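PDB 4GNX: putative uncharacterized protein from Ustilago maydis, which is probably the large subunit of replication protein A, which binds single-stranded DNA and probably protects it during replication, recombination and repair. Local coordinates for residues P115-L127 against A132-S144. Sequence-based numbering, arbitrary orientation.
Sequences PEVKYEFVRINEL and ANQQCDVIGILDS. Unlike the reference sequence in segment 132-144: Gln135 (reference Thr).
Phe121 lies with one face of its ring on Ile139. The Ile139 CB sits 3.8 Å from the centroid of the Phe121 ring, 18° off the ring normal, which makes a CH-pi contact. It stands toward the rim of the ring, over CE1 and CZ, while Ile139 CG2 reaches the CG and CD2 side. Phe121 CG is anti to its own carbonyl carbon (chi1 -75°), and this swings the ring onto Ile139. Tyr119 CB packs on the opposite face, so the phenyl ring is held between its neighbour two residues back and the strand. The ring edge runs along the backbone of the strand, with Asp137 O and Val138 N near its plane.

A second apolar group forms round Val138. Ile124 CD1 meets Val138 CG1 at 3.6 Å, the two side chains crossing at about a right angle. Leu127 CD2 touches both Cys136 SG, at 3.8 Å, and Val138 CG2.

Residues 115-127 belong to the connection that leads from strand 104-107, in the sheet of one OB fold, to strand 135-152, in that of the next. They pass across strand 135-152, which opens its sheet and pairs there with strands 159-168 and 198-207. Helix 229-242 also touches Ile139, through Leu234.

The polar contacts gather at Asp137. Val122 N donates to Asp137 O at 2.8 Å. Glu120 N donates to the anti lone pair of Asp137 OD2 at 3.0 Å, with an N-H...O angle of 165°. The same OD2 forms a salt bridge with Lys202, and OD1 accepts from Gly203 N, so both carboxylate oxygens of this buried aspartate are bonded. Glu120 OE1 lies 4.4 Å from Asp137 OD2, a like-charge approach that Lys202 may offset. Lys202 also makes a cation-pi contact with Tyr119.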
# COMPACT_ATOMS: atom_id res chain seq x y z
N PRO C 115 -23.62 -11.07 23.05
CA PRO C 115 -24.16 -10.78 21.72
C PRO C 115 -23.81 -11.89 20.72
O PRO C 115 -22.83 -12.61 20.91
CB PRO C 115 -23.46 -9.48 21.33
CG PRO C 115 -22.95 -8.89 22.61
CD PRO C 115 -22.63 -10.07 23.48
N GLU C 116 -24.62 -12.01 19.68
CA GLU C 116 -24.36 -12.99 18.63
C GLU C 116 -23.85 -12.29 17.37
O GLU C 116 -24.17 -11.12 17.13
CB GLU C 116 -25.59 -13.86 18.38
CG GLU C 116 -25.78 -14.90 19.48
CD GLU C 116 -27.02 -15.74 19.34
OE1 GLU C 116 -28.14 -15.22 19.55
OE2 GLU C 116 -26.88 -16.95 19.04
N VAL C 117 -23.04 -13.00 16.60
CA VAL C 117 -22.45 -12.44 15.39
C VAL C 117 -23.51 -11.87 14.45
O VAL C 117 -24.44 -12.58 14.03
CB VAL C 117 -21.56 -13.46 14.67
CG1 VAL C 117 -20.19 -13.50 15.32
CG2 VAL C 117 -22.20 -14.84 14.68
N LYS C 118 -23.38 -10.58 14.15
CA LYS C 118 -24.29 -9.92 13.24
C LYS C 118 -23.79 -9.96 11.82
O LYS C 118 -22.60 -9.98 11.56
CB LYS C 118 -24.49 -8.47 13.63
CG LYS C 118 -25.54 -8.29 14.71
CD LYS C 118 -25.97 -6.84 14.81
CE LYS C 118 -27.37 -6.75 15.41
NZ LYS C 118 -28.02 -5.44 15.15
N TYR C 119 -24.72 -9.91 10.89
CA TYR C 119 -24.35 -10.06 9.52
C TYR C 119 -24.83 -8.87 8.73
O TYR C 119 -25.95 -8.41 8.91
CB TYR C 119 -24.91 -11.37 8.98
CG TYR C 119 -24.21 -12.61 9.50
CD1 TYR C 119 -24.57 -13.20 10.73
CD2 TYR C 119 -23.18 -13.21 8.77
CE1 TYR C 119 -23.92 -14.34 11.20
CE2 TYR C 119 -22.53 -14.34 9.23
CZ TYR C 119 -22.90 -14.91 10.45
OH TYR C 119 -22.25 -16.03 10.89
N GLU C 120 -23.95 -8.36 7.88
CA GLU C 120 -24.32 -7.35 6.90
C GLU C 120 -24.12 -7.94 5.52
O GLU C 120 -23.06 -7.81 4.90
CB GLU C 120 -23.53 -6.05 7.10
CG GLU C 120 -24.11 -5.11 8.14
CD GLU C 120 -23.52 -5.28 9.54
OE1 GLU C 120 -23.20 -6.43 9.92
OE2 GLU C 120 -23.40 -4.27 10.26
N PHE C 121 -25.17 -8.61 5.05
CA PHE C 121 -25.07 -9.39 3.83
C PHE C 121 -25.08 -8.57 2.56
O PHE C 121 -25.85 -7.63 2.40
CB PHE C 121 -26.17 -10.43 3.77
CG PHE C 121 -25.94 -11.60 4.67
CD1 PHE C 121 -24.75 -12.30 4.61
CD2 PHE C 121 -26.91 -12.00 5.56
CE1 PHE C 121 -24.52 -13.39 5.44
CE2 PHE C 121 -26.70 -13.09 6.39
CZ PHE C 121 -25.51 -13.78 6.33
N VAL C 122 -24.20 -8.96 1.65
CA VAL C 122 -24.16 -8.42 0.32
C VAL C 122 -24.66 -9.52 -0.61
O VAL C 122 -24.14 -10.64 -0.60
CB VAL C 122 -22.71 -8.02 -0.06
CG1 VAL C 122 -22.65 -7.46 -1.47
CG2 VAL C 122 -22.15 -7.02 0.94
N ARG C 123 -25.70 -9.20 -1.39
CA ARG C 123 -26.22 -10.15 -2.38
C ARG C 123 -25.17 -10.33 -3.47
O ARG C 123 -24.48 -9.38 -3.82
CB ARG C 123 -27.54 -9.67 -2.99
CG ARG C 123 -28.53 -9.08 -1.98
CD ARG C 123 -29.94 -9.65 -2.10
NE ARG C 123 -29.96 -11.09 -1.84
CZ ARG C 123 -29.75 -11.66 -0.65
NH1 ARG C 123 -29.48 -10.92 0.43
NH2 ARG C 123 -29.79 -12.99 -0.53
N ILE C 124 -25.05 -11.56 -3.97
CA ILE C 124 -24.06 -11.91 -5.01
C ILE C 124 -24.01 -10.93 -6.20
O ILE C 124 -22.94 -10.63 -6.73
CB ILE C 124 -24.26 -13.35 -5.54
CG1 ILE C 124 -24.52 -14.36 -4.41
CG2 ILE C 124 -23.11 -13.78 -6.45
CD1 ILE C 124 -23.37 -14.59 -3.47
N ASN C 125 -25.18 -10.43 -6.63
CA ASN C 125 -25.22 -9.44 -7.72
C ASN C 125 -24.68 -8.05 -7.35
O ASN C 125 -24.36 -7.25 -8.23
CB ASN C 125 -26.63 -9.35 -8.34
CG ASN C 125 -27.74 -9.41 -7.31
OD1 ASN C 125 -27.85 -10.36 -6.53
ND2 ASN C 125 -28.59 -8.39 -7.31
N GLU C 126 -24.55 -7.78 -6.05
CA GLU C 126 -24.11 -6.46 -5.58
C GLU C 126 -22.60 -6.37 -5.36
O GLU C 126 -22.04 -5.28 -5.23
CB GLU C 126 -24.86 -6.09 -4.29
CG GLU C 126 -26.34 -6.46 -4.32
CD GLU C 126 -27.18 -5.75 -3.26
OE1 GLU C 126 -26.83 -5.84 -2.05
OE2 GLU C 126 -28.21 -5.12 -3.64
N LEU C 127 -21.94 -7.53 -5.35
CA LEU C 127 -20.51 -7.65 -5.06
C LEU C 127 -19.64 -6.81 -5.95
O LEU C 127 -18.57 -6.38 -5.55
CB LEU C 127 -20.06 -9.10 -5.18
CG LEU C 127 -20.55 -10.11 -4.14
CD1 LEU C 127 -20.36 -11.52 -4.66
CD2 LEU C 127 -19.85 -9.92 -2.80
N ALA C 132 -12.05 -4.52 -4.24
CA ALA C 132 -11.17 -5.64 -3.96
C ALA C 132 -10.43 -5.51 -2.62
O ALA C 132 -10.40 -4.44 -2.01
CB ALA C 132 -10.20 -5.85 -5.11
N ASN C 133 -9.84 -6.62 -2.18
CA ASN C 133 -9.20 -6.75 -0.87
C ASN C 133 -9.97 -6.13 0.31
O ASN C 133 -9.40 -5.45 1.16
CB ASN C 133 -7.74 -6.26 -0.93
CG ASN C 133 -6.82 -7.24 -1.65
OD1 ASN C 133 -7.00 -8.45 -1.62
ND2 ASN C 133 -5.80 -6.69 -2.32
N GLN C 134 -11.27 -6.37 0.36
CA GLN C 134 -12.09 -5.88 1.46
C GLN C 134 -13.00 -6.94 2.09
O GLN C 134 -13.41 -7.91 1.42
CB GLN C 134 -12.91 -4.68 1.03
CG GLN C 134 -12.17 -3.37 1.19
CD GLN C 134 -13.10 -2.23 1.57
OE1 GLN C 134 -14.13 -2.01 0.94
NE2 GLN C 134 -12.72 -1.49 2.62
N GLN C 135 -13.28 -6.75 3.38
CA GLN C 135 -14.14 -7.63 4.19
C GLN C 135 -15.58 -7.45 3.77
O GLN C 135 -16.01 -6.33 3.51
CB GLN C 135 -14.03 -7.29 5.68
CG GLN C 135 -12.66 -6.82 6.15
CD GLN C 135 -11.61 -7.91 6.07
OE1 GLN C 135 -11.69 -8.81 5.21
NE2 GLN C 135 -10.62 -7.85 6.96
N CYS C 136 -16.32 -8.56 3.75
CA CYS C 136 -17.70 -8.56 3.30
C CYS C 136 -18.44 -9.79 3.82
O CYS C 136 -17.81 -10.81 4.12
CB CYS C 136 -17.72 -8.44 1.76
SG CYS C 136 -18.76 -9.59 0.85
N ASP C 137 -19.76 -9.69 3.97
CA ASP C 137 -20.59 -10.81 4.40
C ASP C 137 -21.47 -11.33 3.28
O ASP C 137 -22.13 -10.55 2.60
CB ASP C 137 -21.47 -10.40 5.57
CG ASP C 137 -20.70 -10.23 6.86
OD1 ASP C 137 -19.49 -10.56 6.88
OD2 ASP C 137 -21.31 -9.77 7.85
N VAL C 138 -21.51 -12.65 3.10
CA VAL C 138 -22.28 -13.26 2.01
C VAL C 138 -23.04 -14.51 2.46
O VAL C 138 -22.47 -15.37 3.13
CB VAL C 138 -21.38 -13.63 0.80
CG1 VAL C 138 -22.05 -14.64 -0.12
CG2 VAL C 138 -21.00 -12.39 0.01
N ILE C 139 -24.32 -14.58 2.09
CA ILE C 139 -25.12 -15.81 2.20
C ILE C 139 -25.64 -16.29 0.83
O ILE C 139 -25.88 -15.48 -0.08
CB ILE C 139 -26.28 -15.65 3.21
CG1 ILE C 139 -26.85 -17.02 3.60
CG2 ILE C 139 -27.33 -14.68 2.68
CD1 ILE C 139 -27.77 -17.00 4.80
N GLY C 140 -25.80 -17.60 0.68
CA GLY C 140 -26.31 -18.19 -0.56
C GLY C 140 -26.34 -19.70 -0.53
O GLY C 140 -25.84 -20.33 0.40
N ILE C 141 -26.94 -20.29 -1.56
CA ILE C 141 -26.99 -21.73 -1.71
C ILE C 141 -25.67 -22.19 -2.31
O ILE C 141 -25.17 -21.59 -3.25
CB ILE C 141 -28.15 -22.19 -2.63
CG1 ILE C 141 -29.52 -21.68 -2.12
CG2 ILE C 141 -28.15 -23.70 -2.82
CD1 ILE C 141 -30.13 -22.44 -0.96
N LEU C 142 -25.11 -23.25 -1.72
CA LEU C 142 -23.99 -23.98 -2.33
C LEU C 142 -24.52 -24.80 -3.50
O LEU C 142 -25.43 -25.63 -3.33
CB LEU C 142 -23.31 -24.90 -1.32
CG LEU C 142 -22.29 -25.90 -1.88
CD1 LEU C 142 -20.98 -25.21 -2.22
CD2 LEU C 142 -22.06 -27.06 -0.92
N ASP C 143 -23.96 -24.58 -4.68
CA ASP C 143 -24.36 -25.31 -5.87
C ASP C 143 -23.54 -26.60 -5.99
O ASP C 143 -24.08 -27.71 -6.08
CB ASP C 143 -24.21 -24.43 -7.11
CG ASP C 143 -24.47 -25.18 -8.39
OD1 ASP C 143 -25.65 -25.49 -8.66
OD2 ASP C 143 -23.50 -25.46 -9.11
N SER C 144 -22.22 -26.43 -5.99
CA SER C 144 -21.26 -27.52 -6.09
C SER C 144 -19.94 -27.03 -5.51
O SER C 144 -19.80 -25.85 -5.15
CB SER C 144 -21.06 -27.93 -7.56
OG SER C 144 -20.62 -26.82 -8.33